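Local coordinates for putative L-alanine-DL-glutamate epimerase (Burkholderia xenovorans, PDB 3GO2), which probably catalyses racemisation or epimerisation, as a magnesium-binding member of the mandelate racemase/muconate lactonizing enzyme family, at residues Tyr122-Pro127 with Glu343-Arg348; Cys126-Ile131 with Lys163-Ile168; Leu217-Phe222 with Trp243-Ser248. All blocks are in the same frame, centred on the assembly; numbering follows the deposited sequence.

Contact 1. Residues Tyr122-Pro127 with Glu343-Arg348; sequences YWSHCP and ETDIDR
Trp123 and Asp347 meet at the indole edge: NE1 donates to Asp347 OD2 over 3.1 Å. OD2 lies in the plane of the indole, while NE1 approaches it from above the carboxylate plane. OD2 also accepts from two waters. One, 2.9 Å from OD2, donates to Ser124 O as well and accepts from Asp347 N; the other, 2.8 Å from OD2, donates also to His125 O, so the carbonyls of Ser124 and His125 are each satisfied by a water that also bonds to this carboxylate. Asp347 OD1 is left for a salt bridge with Arg130. A branched aliphatic residue suits the flat indole, and Ile346 places CB over the centre of its five-membered ring, while the sulfur of Cys126 lies over the opposite face.

On the backbone, Thr344 N donates to Tyr122 O and Ser124 N to Thr344 O (2.8 Å), the parallel pairing of strands 118-123 and 342-344. These are the first and last strands of the enolase-superfamily barrel, so the pairing closes the circle. At their C-terminal ends the side chains turn polar. Ser124 OG donates to the anti lone pair of Glu343 OE2 at 2.6 Å, and Glu343 OE1 is met by Asn319 N. The extended Glu343 chain runs across the Tyr122 ring, with CA over one face; the ring can lie there because Tyr122 CG sits between the backbone N and carbonyl carbon (chi1 68°), and Tyr122 OH is hydrogen-bonded to Lys163 NZ. His125 is among the residues that bind fumarate and 2-oxoglutarate. Its ND1 gives a straight bond (165°) to the syn lone pair of Asp345 OD1, 2.7 Å away and in the imidazole plane, which fixes the ring's rotation; Asp345 OD2 receives a weak bond from Trp129 NE1.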
loop_
_atom_site.group_PDB
_atom_site.type_symbol
_atom_site.label_atom_id
_atom_site.label_comp_id
_atom_site.label_asym_id
_atom_site.label_seq_id
_atom_site.Cartn_x
_atom_site.Cartn_y
_atom_site.Cartn_z
ATOM N N TYR A 122 27.229 27.517 0.010
ATOM C CA TYR A 122 27.411 27.567 -1.436
ATOM C C TYR A 122 27.055 28.963 -1.921
ATOM O O TYR A 122 26.169 29.619 -1.364
ATOM C CB TYR A 122 26.608 26.479 -2.160
ATOM C CG TYR A 122 25.082 26.560 -2.173
ATOM C CD1 TYR A 122 24.404 27.276 -3.159
ATOM C CD2 TYR A 122 24.325 25.894 -1.217
ATOM C CE1 TYR A 122 23.024 27.336 -3.193
ATOM C CE2 TYR A 122 22.934 25.929 -1.260
ATOM C CZ TYR A 122 22.293 26.636 -2.247
ATOM O OH TYR A 122 20.908 26.678 -2.266
ATOM N N TRP A 123 27.799 29.436 -2.915
ATOM C CA TRP A 123 27.566 30.716 -3.540
ATOM C C TRP A 123 26.448 30.518 -4.562
ATOM O O TRP A 123 26.648 29.889 -5.622
ATOM C CB TRP A 123 28.879 31.211 -4.189
ATOM C CG TRP A 123 28.809 32.458 -5.008
ATOM C CD1 TRP A 123 27.695 33.115 -5.457
ATOM C CD2 TRP A 123 29.934 33.199 -5.515
ATOM N NE1 TRP A 123 28.057 34.202 -6.215
ATOM C CE2 TRP A 123 29.425 34.272 -6.269
ATOM C CE3 TRP A 123 31.319 33.047 -5.401
ATOM C CZ2 TRP A 123 30.262 35.218 -6.906
ATOM C CZ3 TRP A 123 32.146 33.980 -6.029
ATOM C CH2 TRP A 123 31.613 35.044 -6.764
ATOM N N SER A 124 25.280 31.043 -4.216
ATOM C CA SER A 124 24.066 30.833 -5.007
ATOM C C SER A 124 23.893 31.854 -6.119
ATOM O O SER A 124 24.583 32.881 -6.149
ATOM C CB SER A 124 22.869 30.813 -4.064
ATOM O OG SER A 124 21.728 30.225 -4.671
ATOM N N HIS A 125 22.973 31.588 -7.041
ATOM C CA HIS A 125 22.748 32.488 -8.189
ATOM C C HIS A 125 24.061 32.902 -8.854
ATOM O O HIS A 125 24.333 34.105 -9.106
ATOM C CB HIS A 125 21.938 33.688 -7.754
ATOM C CG HIS A 125 20.640 33.288 -7.121
ATOM N ND1 HIS A 125 20.482 33.201 -5.756
ATOM C CD2 HIS A 125 19.484 32.839 -7.669
ATOM C CE1 HIS A 125 19.265 32.754 -5.489
ATOM N NE2 HIS A 125 18.638 32.532 -6.629
ATOM N N CYS A 126 24.834 31.868 -9.157
ATOM C CA CYS A 126 26.210 31.985 -9.637
ATOM C C CYS A 126 26.359 31.172 -10.906
ATOM O O CYS A 126 26.560 29.956 -10.834
ATOM C CB CYS A 126 27.153 31.439 -8.576
ATOM S SG CYS A 126 28.921 31.532 -9.070
ATOM N N PRO A 127 26.315 31.821 -12.074
ATOM C CA PRO A 127 26.379 33.265 -12.385
ATOM C C PRO A 127 25.032 33.962 -12.630
ATOM O O PRO A 127 24.954 35.032 -13.261
ATOM C CB PRO A 127 27.233 33.283 -13.668
ATOM C CG PRO A 127 26.964 31.927 -14.310
ATOM C CD PRO A 127 26.359 31.005 -13.308
ATOM N N GLU A 343 22.784 28.003 1.799
ATOM C CA GLU A 343 22.774 28.912 0.667
ATOM C C GLU A 343 23.160 30.322 1.066
ATOM O O GLU A 343 22.739 30.803 2.086
ATOM C CB GLU A 343 21.343 28.974 0.097
ATOM C CG GLU A 343 21.232 29.815 -1.175
ATOM C CD GLU A 343 19.835 29.834 -1.756
ATOM O OE1 GLU A 343 18.867 29.544 -1.011
ATOM O OE2 GLU A 343 19.718 30.140 -2.965
ATOM N N THR A 344 23.908 31.018 0.219
ATOM C CA THR A 344 24.032 32.468 0.389
ATOM C C THR A 344 24.366 33.092 -0.961
ATOM O O THR A 344 24.969 32.437 -1.803
ATOM C CB THR A 344 25.091 32.831 1.464
ATOM O OG1 THR A 344 24.888 34.167 1.904
ATOM C CG2 THR A 344 26.514 32.672 0.926
ATOM N N ASP A 345 23.976 34.341 -1.156
ATOM C CA ASP A 345 24.376 35.090 -2.361
ATOM C C ASP A 345 25.627 35.855 -2.003
ATOM O O ASP A 345 25.663 36.618 -1.022
ATOM C CB ASP A 345 23.266 36.048 -2.806
ATOM C CG ASP A 345 22.094 35.329 -3.457
ATOM O OD1 ASP A 345 22.294 34.254 -4.069
ATOM O OD2 ASP A 345 20.963 35.862 -3.403
ATOM N N ILE A 346 26.672 35.658 -2.788
ATOM C CA ILE A 346 27.927 36.360 -2.557
ATOM C C ILE A 346 27.953 37.679 -3.355
ATOM O O ILE A 346 28.660 38.626 -2.968
ATOM C CB ILE A 346 29.126 35.417 -2.856
ATOM C CG1 ILE A 346 29.219 34.305 -1.797
ATOM C CG2 ILE A 346 30.435 36.180 -2.920
ATOM C CD1 ILE A 346 29.307 34.786 -0.340
ATOM N N ASP A 347 27.182 37.740 -4.440
ATOM C CA ASP A 347 26.953 38.990 -5.180
ATOM C C ASP A 347 26.018 39.880 -4.358
ATOM O O ASP A 347 24.874 39.495 -4.064
ATOM C CB ASP A 347 26.358 38.729 -6.559
ATOM C CG ASP A 347 27.259 37.873 -7.446
ATOM O OD1 ASP A 347 28.328 38.382 -7.862
ATOM O OD2 ASP A 347 26.885 36.696 -7.712
ATOM N N ARG A 348 26.515 41.069 -3.985
ATOM C CA ARG A 348 25.742 41.989 -3.153
ATOM C C ARG A 348 25.549 43.323 -3.846
ATOM O O ARG A 348 26.379 43.768 -4.652
ATOM C CB ARG A 348 26.396 42.243 -1.792
ATOM C CG ARG A 348 26.829 41.022 -0.973
ATOM C CD ARG A 348 25.754 39.962 -0.843
ATOM N NE ARG A 348 24.553 40.431 -0.173
ATOM C CZ ARG A 348 23.562 39.620 0.216
ATOM N NH1 ARG A 348 22.489 40.093 0.814
ATOM N NH2 ARG A 348 23.649 38.312 0.006
HETATM O O HOH W 1 25.222 35.564 -5.607
HETATM O O HOH W 2 26.173 35.627 -10.167
#

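Contact 2. Residues Cys126-Ile131 with Lys163-Ile168; sequences CPTWRI and KTNIFI
Asn165 ND2 donates to Thr128 OG1 over 2.7 Å, the hydroxyl lying somewhat out of the amide plane. Thr128 stands in the first turn of helix 128-132, and its OG1, beside the backbone N (chi1 -51°), is directed at the break in strand 161-168 at Asn165. An amide suits position 165 because it can donate here while OD1 takes a weak bond from Asn221 ND2; Asn165 also binds fumarate.

Nearer the start of both segments, Cys126 N donates to Lys163 O at 2.9 Å, continuing the pairing of neighbouring barrel strands just past the end of strand 118-123. A cis peptide then turns the chain into Pro127, the N-cap residue, whose CD rests 3.4 Å from Thr164 OG1; that hydroxyl is hydrogen-bonded to His202 NE2. The barrel strand thus faces the short helix that follows the preceding strand, while the Lys163 side chain leaves the backbone away from that helix and its NZ makes a salt bridge with Glu245. Phe167 supplies the apolar surface of the contact. Ile131 CD1 sits 3.6 Å from its ring centroid, almost on the normal, and CG2 of the same residue touches CE1, whereas Thr128 comes in at the ring edge with CB in plane.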
loop_
_atom_site.group_PDB
_atom_site.type_symbol
_atom_site.label_atom_id
_atom_site.label_comp_id
_atom_site.label_asym_id
_atom_site.label_seq_id
_atom_site.Cartn_x
_atom_site.Cartn_y
_atom_site.Cartn_z
ATOM N N CYS A 126 24.834 31.868 -9.157
ATOM C CA CYS A 126 26.210 31.985 -9.637
ATOM C C CYS A 126 26.359 31.172 -10.906
ATOM O O CYS A 126 26.560 29.956 -10.834
ATOM C CB CYS A 126 27.153 31.439 -8.576
ATOM S SG CYS A 126 28.921 31.532 -9.070
ATOM N N PRO A 127 26.315 31.821 -12.074
ATOM C CA PRO A 127 26.379 33.265 -12.385
ATOM C C PRO A 127 25.032 33.962 -12.630
ATOM O O PRO A 127 24.954 35.032 -13.261
ATOM C CB PRO A 127 27.233 33.283 -13.668
ATOM C CG PRO A 127 26.964 31.927 -14.310
ATOM C CD PRO A 127 26.359 31.005 -13.308
ATOM N N THR A 128 23.957 33.370 -12.112
ATOM C CA THR A 128 22.617 33.851 -12.378
ATOM C C THR A 128 22.392 35.353 -12.165
ATOM O O THR A 128 21.806 36.014 -13.025
ATOM C CB THR A 128 21.640 33.040 -11.526
ATOM O OG1 THR A 128 21.896 31.655 -11.729
ATOM C CG2 THR A 128 20.201 33.384 -11.811
ATOM N N TRP A 129 22.850 35.876 -11.026
ATOM C CA TRP A 129 22.744 37.294 -10.715
ATOM C C TRP A 129 23.530 38.177 -11.689
ATOM O O TRP A 129 23.033 39.206 -12.095
ATOM C CB TRP A 129 23.197 37.556 -9.279
ATOM C CG TRP A 129 22.163 37.367 -8.187
ATOM C CD1 TRP A 129 22.349 37.637 -6.859
ATOM C CD2 TRP A 129 20.814 36.878 -8.304
ATOM N NE1 TRP A 129 21.215 37.344 -6.148
ATOM C CE2 TRP A 129 20.261 36.875 -7.008
ATOM C CE3 TRP A 129 20.035 36.416 -9.367
ATOM C CZ2 TRP A 129 18.962 36.431 -6.739
ATOM C CZ3 TRP A 129 18.742 36.000 -9.108
ATOM C CH2 TRP A 129 18.218 36.005 -7.801
ATOM N N ARG A 130 24.735 37.769 -12.067
ATOM C CA ARG A 130 25.515 38.548 -13.039
ATOM C C ARG A 130 24.936 38.499 -14.439
ATOM O O ARG A 130 25.167 39.391 -15.243
ATOM C CB ARG A 130 26.982 38.098 -13.053
ATOM C CG ARG A 130 27.698 38.423 -11.760
ATOM C CD ARG A 130 29.086 37.832 -11.674
ATOM N NE ARG A 130 29.642 38.000 -10.342
ATOM C CZ ARG A 130 30.929 37.872 -10.033
ATOM N NH1 ARG A 130 31.822 37.562 -10.972
ATOM N NH2 ARG A 130 31.319 38.057 -8.791
ATOM N N ILE A 131 24.191 37.452 -14.758
ATOM C CA ILE A 131 23.545 37.366 -16.058
ATOM C C ILE A 131 22.225 38.131 -16.073
ATOM O O ILE A 131 21.930 38.884 -17.020
ATOM C CB ILE A 131 23.256 35.899 -16.451
ATOM C CG1 ILE A 131 24.555 35.096 -16.614
ATOM C CG2 ILE A 131 22.374 35.832 -17.712
ATOM C CD1 ILE A 131 24.309 33.605 -16.719
ATOM N N LYS A 163 25.855 27.435 -7.143
ATOM C CA LYS A 163 24.597 27.019 -7.736
ATOM C C LYS A 163 24.208 27.870 -8.914
ATOM O O LYS A 163 24.229 29.084 -8.822
ATOM C CB LYS A 163 23.479 27.046 -6.712
ATOM C CG LYS A 163 22.222 26.321 -7.196
ATOM C CD LYS A 163 21.162 26.070 -6.099
ATOM C CE LYS A 163 20.286 27.276 -5.770
ATOM N NZ LYS A 163 19.325 27.000 -4.637
ATOM N N THR A 164 23.838 27.227 -10.016
ATOM C CA THR A 164 23.337 27.937 -11.187
ATOM C C THR A 164 21.899 27.510 -11.511
ATOM O O THR A 164 21.330 26.637 -10.851
ATOM C CB THR A 164 24.257 27.727 -12.431
ATOM O OG1 THR A 164 23.910 28.685 -13.434
ATOM C CG2 THR A 164 24.187 26.273 -12.974
ATOM N N ASN A 165 21.342 28.130 -12.539
ATOM C CA ASN A 165 19.969 27.872 -13.002
ATOM C C ASN A 165 20.037 27.502 -14.497
ATOM O O ASN A 165 21.068 26.990 -14.960
ATOM C CB ASN A 165 19.100 29.085 -12.742
ATOM C CG ASN A 165 18.987 29.431 -11.263
ATOM O OD1 ASN A 165 17.980 29.086 -10.593
ATOM N ND2 ASN A 165 19.993 30.098 -10.737
ATOM N N ILE A 166 18.960 27.715 -15.236
ATOM C CA ILE A 166 18.887 27.299 -16.642
ATOM C C ILE A 166 19.057 28.518 -17.557
ATOM O O ILE A 166 18.294 29.496 -17.449
ATOM C CB ILE A 166 17.549 26.612 -16.992
ATOM C CG1 ILE A 166 17.164 25.566 -15.938
ATOM C CG2 ILE A 166 17.625 25.967 -18.418
ATOM C CD1 ILE A 166 15.746 25.013 -16.111
ATOM N N PHE A 167 20.035 28.418 -18.468
ATOM C CA PHE A 167 20.370 29.502 -19.374
ATOM C C PHE A 167 20.488 29.054 -20.812
ATOM O O PHE A 167 21.052 27.996 -21.103
ATOM C CB PHE A 167 21.666 30.197 -18.943
ATOM C CG PHE A 167 21.503 30.968 -17.699
ATOM C CD1 PHE A 167 20.924 32.228 -17.735
ATOM C CD2 PHE A 167 21.820 30.411 -16.471
ATOM C CE1 PHE A 167 20.718 32.911 -16.566
ATOM C CE2 PHE A 167 21.599 31.121 -15.309
ATOM C CZ PHE A 167 21.053 32.360 -15.382
ATOM N N ILE A 168 19.947 29.915 -21.680
ATOM C CA ILE A 168 19.982 29.739 -23.120
ATOM C C ILE A 168 21.042 30.675 -23.710
ATOM O O ILE A 168 20.913 31.917 -23.636
ATOM C CB ILE A 168 18.633 30.078 -23.758
ATOM C CG1 ILE A 168 17.488 29.327 -23.059
ATOM C CG2 ILE A 168 18.700 29.817 -25.310
ATOM C CD1 ILE A 168 17.641 27.810 -23.020
#

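Contact 3. Residues Leu217-Phe222 with Trp243-Ser248; sequences LLDLNF and WVEIDS. With MG (magnesium ion), chain B.
Asp219 and Glu245, paired in register and so leaving the same face of adjacent strands, both set CG opposite the backbone N (chi1 -167° and -173°), which extends their carboxylates toward the metal; Glu245 continues extended, so its longer chain brings the carboxylate level with that of Asp219. The two groups stack with planes only 14° apart. Asp219 OD2 binds the magnesium ion at 2.3 Å and Glu245 OE1 at a longer 2.6 Å, with Glu269 completing the protein ligands. Asp219 OD1 turns back to accept from Asn221 N, an Asx turn that holds the carboxylate in place. A metal-bound water (2.4 Å from magnesium) lies within hydrogen-bonding distance of Asp219 OD1 and Asp247 OD2, though it has more acceptors in reach than protons.

In the backbone, Leu218 N donates to Trp243 O and Leu218 O accepts from Glu245 N, in parallel fashion. These are successive barrel strands, 215-219 and 243-245, linked by helix 226-235 as a beta-alpha-beta unit. Leu217 CD2 lies over Trp243, 3.4 Å from CE2; Leu220 CD1 packs tightly against Val244 CG1 at 3.5 Å, Val244 being on the face of Leu218. Further along, Asp247 N donates to Asn221 O, and Asp247 CB stands 3.4 Å from the centroid of the Phe222 ring, over the face.

Asp219 OD1 and Glu245 OE1 are only 3.9 Å apart, a like-charge pairing that the magnesium and the salt bridge from Lys163 to Glu245 OE2 would offset. Acidic ligands at barrel strand ends are the hallmark of the enolase superfamily, where the metal stabilises an enolate intermediate, and the same role is likely here.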
loop_
_atom_site.group_PDB
_atom_site.type_symbol
_atom_site.label_atom_id
_atom_site.label_comp_id
_atom_site.label_asym_id
_atom_site.label_seq_id
_atom_site.Cartn_x
_atom_site.Cartn_y
_atom_site.Cartn_z
ATOM N N LEU A 217 25.903 22.895 -8.015
ATOM C CA LEU A 217 24.488 22.633 -7.762
ATOM C C LEU A 217 23.705 23.192 -8.944
ATOM O O LEU A 217 24.058 24.249 -9.494
ATOM C CB LEU A 217 24.024 23.327 -6.471
ATOM C CG LEU A 217 24.564 22.820 -5.131
ATOM C CD1 LEU A 217 26.130 22.993 -4.946
ATOM C CD2 LEU A 217 23.814 23.573 -4.052
ATOM N N LEU A 218 22.619 22.512 -9.316
ATOM C CA LEU A 218 21.770 22.921 -10.424
ATOM C C LEU A 218 20.340 23.101 -9.912
ATOM O O LEU A 218 19.755 22.167 -9.392
ATOM C CB LEU A 218 21.784 21.902 -11.551
ATOM C CG LEU A 218 20.865 22.179 -12.748
ATOM C CD1 LEU A 218 21.202 23.523 -13.455
ATOM C CD2 LEU A 218 20.935 21.009 -13.750
ATOM N N ASP A 219 19.801 24.295 -10.055
ATOM C CA ASP A 219 18.422 24.570 -9.631
ATOM C C ASP A 219 17.542 24.684 -10.863
ATOM O O ASP A 219 17.719 25.577 -11.724
ATOM C CB ASP A 219 18.403 25.861 -8.810
ATOM C CG ASP A 219 17.113 26.098 -8.057
ATOM O OD1 ASP A 219 16.126 25.349 -8.249
ATOM O OD2 ASP A 219 17.088 27.088 -7.278
ATOM N N LEU A 220 16.556 23.795 -10.917
ATOM C CA LEU A 220 15.553 23.794 -11.962
ATOM C C LEU A 220 14.233 24.445 -11.573
ATOM O O LEU A 220 13.334 24.569 -12.412
ATOM C CB LEU A 220 15.305 22.361 -12.412
ATOM C CG LEU A 220 16.544 21.596 -12.831
ATOM C CD1 LEU A 220 16.161 20.113 -13.166
ATOM C CD2 LEU A 220 17.252 22.294 -14.021
ATOM N N ASN A 221 14.113 24.859 -10.309
ATOM C CA ASN A 221 12.912 25.489 -9.795
ATOM C C ASN A 221 11.669 24.667 -10.211
ATOM O O ASN A 221 11.668 23.461 -10.031
ATOM C CB ASN A 221 12.840 26.959 -10.204
ATOM C CG ASN A 221 13.898 27.820 -9.528
ATOM O OD1 ASN A 221 13.706 28.325 -8.403
ATOM N ND2 ASN A 221 14.993 27.991 -10.196
ATOM N N PHE A 222 10.641 25.324 -10.755
ATOM C CA PHE A 222 9.428 24.646 -11.194
ATOM C C PHE A 222 9.372 24.583 -12.732
ATOM O O PHE A 222 8.290 24.616 -13.307
ATOM C CB PHE A 222 8.176 25.417 -10.744
ATOM C CG PHE A 222 7.879 25.422 -9.246
ATOM C CD1 PHE A 222 6.961 24.516 -8.697
ATOM C CD2 PHE A 222 8.373 26.430 -8.429
ATOM C CE1 PHE A 222 6.610 24.590 -7.348
ATOM C CE2 PHE A 222 8.028 26.493 -7.090
ATOM C CZ PHE A 222 7.135 25.589 -6.556
ATOM N N TRP A 243 23.739 18.600 -6.163
ATOM C CA TRP A 243 22.334 18.298 -6.180
ATOM C C TRP A 243 21.677 18.863 -7.434
ATOM O O TRP A 243 22.197 19.798 -8.067
ATOM C CB TRP A 243 21.618 18.731 -4.888
ATOM C CG TRP A 243 21.252 20.179 -4.647
ATOM C CD1 TRP A 243 20.772 21.096 -5.549
ATOM C CD2 TRP A 243 21.229 20.817 -3.374
ATOM N NE1 TRP A 243 20.485 22.278 -4.916
ATOM C CE2 TRP A 243 20.737 22.130 -3.571
ATOM C CE3 TRP A 243 21.550 20.399 -2.064
ATOM C CZ2 TRP A 243 20.594 23.030 -2.523
ATOM C CZ3 TRP A 243 21.409 21.289 -1.032
ATOM C CH2 TRP A 243 20.931 22.604 -1.261
ATOM N N VAL A 244 20.506 18.312 -7.751
ATOM C CA VAL A 244 19.596 18.899 -8.729
ATOM C C VAL A 244 18.319 19.229 -7.951
ATOM O O VAL A 244 17.707 18.378 -7.309
ATOM C CB VAL A 244 19.266 17.961 -9.883
ATOM C CG1 VAL A 244 18.262 18.622 -10.832
ATOM C CG2 VAL A 244 20.521 17.563 -10.607
ATOM N N GLU A 245 17.973 20.507 -7.973
ATOM C CA GLU A 245 16.895 21.060 -7.180
ATOM C C GLU A 245 15.653 21.240 -8.022
ATOM O O GLU A 245 15.685 21.906 -9.077
ATOM C CB GLU A 245 17.371 22.398 -6.611
ATOM C CG GLU A 245 16.479 23.060 -5.637
ATOM C CD GLU A 245 17.144 24.304 -4.984
ATOM O OE1 GLU A 245 16.402 25.106 -4.391
ATOM O OE2 GLU A 245 18.391 24.454 -5.024
ATOM N N ILE A 246 14.565 20.613 -7.563
ATOM C CA ILE A 246 13.308 20.572 -8.298
ATOM C C ILE A 246 12.178 20.875 -7.324
ATOM O O ILE A 246 11.964 20.110 -6.402
ATOM C CB ILE A 246 13.063 19.185 -8.905
ATOM C CG1 ILE A 246 14.153 18.828 -9.924
ATOM C CG2 ILE A 246 11.648 19.128 -9.567
ATOM C CD1 ILE A 246 14.100 17.391 -10.479
ATOM N N ASP A 247 11.472 21.982 -7.534
ATOM C CA ASP A 247 10.277 22.295 -6.773
ATOM C C ASP A 247 9.084 21.647 -7.466
ATOM O O ASP A 247 8.969 21.667 -8.684
ATOM C CB ASP A 247 10.104 23.799 -6.636
ATOM C CG ASP A 247 11.212 24.414 -5.861
ATOM O OD1 ASP A 247 11.407 24.013 -4.690
ATOM O OD2 ASP A 247 11.902 25.280 -6.434
ATOM N N SER A 248 8.195 21.070 -6.669
ATOM C CA SER A 248 7.059 20.325 -7.184
ATOM C C SER A 248 5.976 20.262 -6.141
ATOM O O SER A 248 6.266 20.085 -4.940
ATOM C CB SER A 248 7.510 18.893 -7.495
ATOM O OG SER A 248 6.435 18.127 -8.017
HETATM MG MG MG B . 15.838 27.474 -5.389
HETATM O O HOH W 3 14.454 25.697 -6.168
HETATM O O HOH W 4 11.338 27.808 -6.806
HETATM O O HOH W 5 15.061 28.973 -5.979
#

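In the fold
From the N-terminal domain the chain enters the barrel with strand 118-123; the end of that strand and the residues after it serve contacts 1 and 2, which share Cys126 and Pro127. Contact 2 closes first, a short loop through helix 144-156 that brings in strand 161-168. Contact 3 then closes a separate loop through helix 226-235; it follows contact 2 in series, and strands 161-168 and 215-219 are sheet neighbours, Thr164 O lying 2.9 Å from Asp219 N. Contact 1 closes last, with contact 3 nested inside its long loop, when strand 342-344 returns to strand 118-123. Lys163 of contact 2 reaches Tyr122 of contact 1 as well as Glu245 of contact 3, joining all three beside the metal.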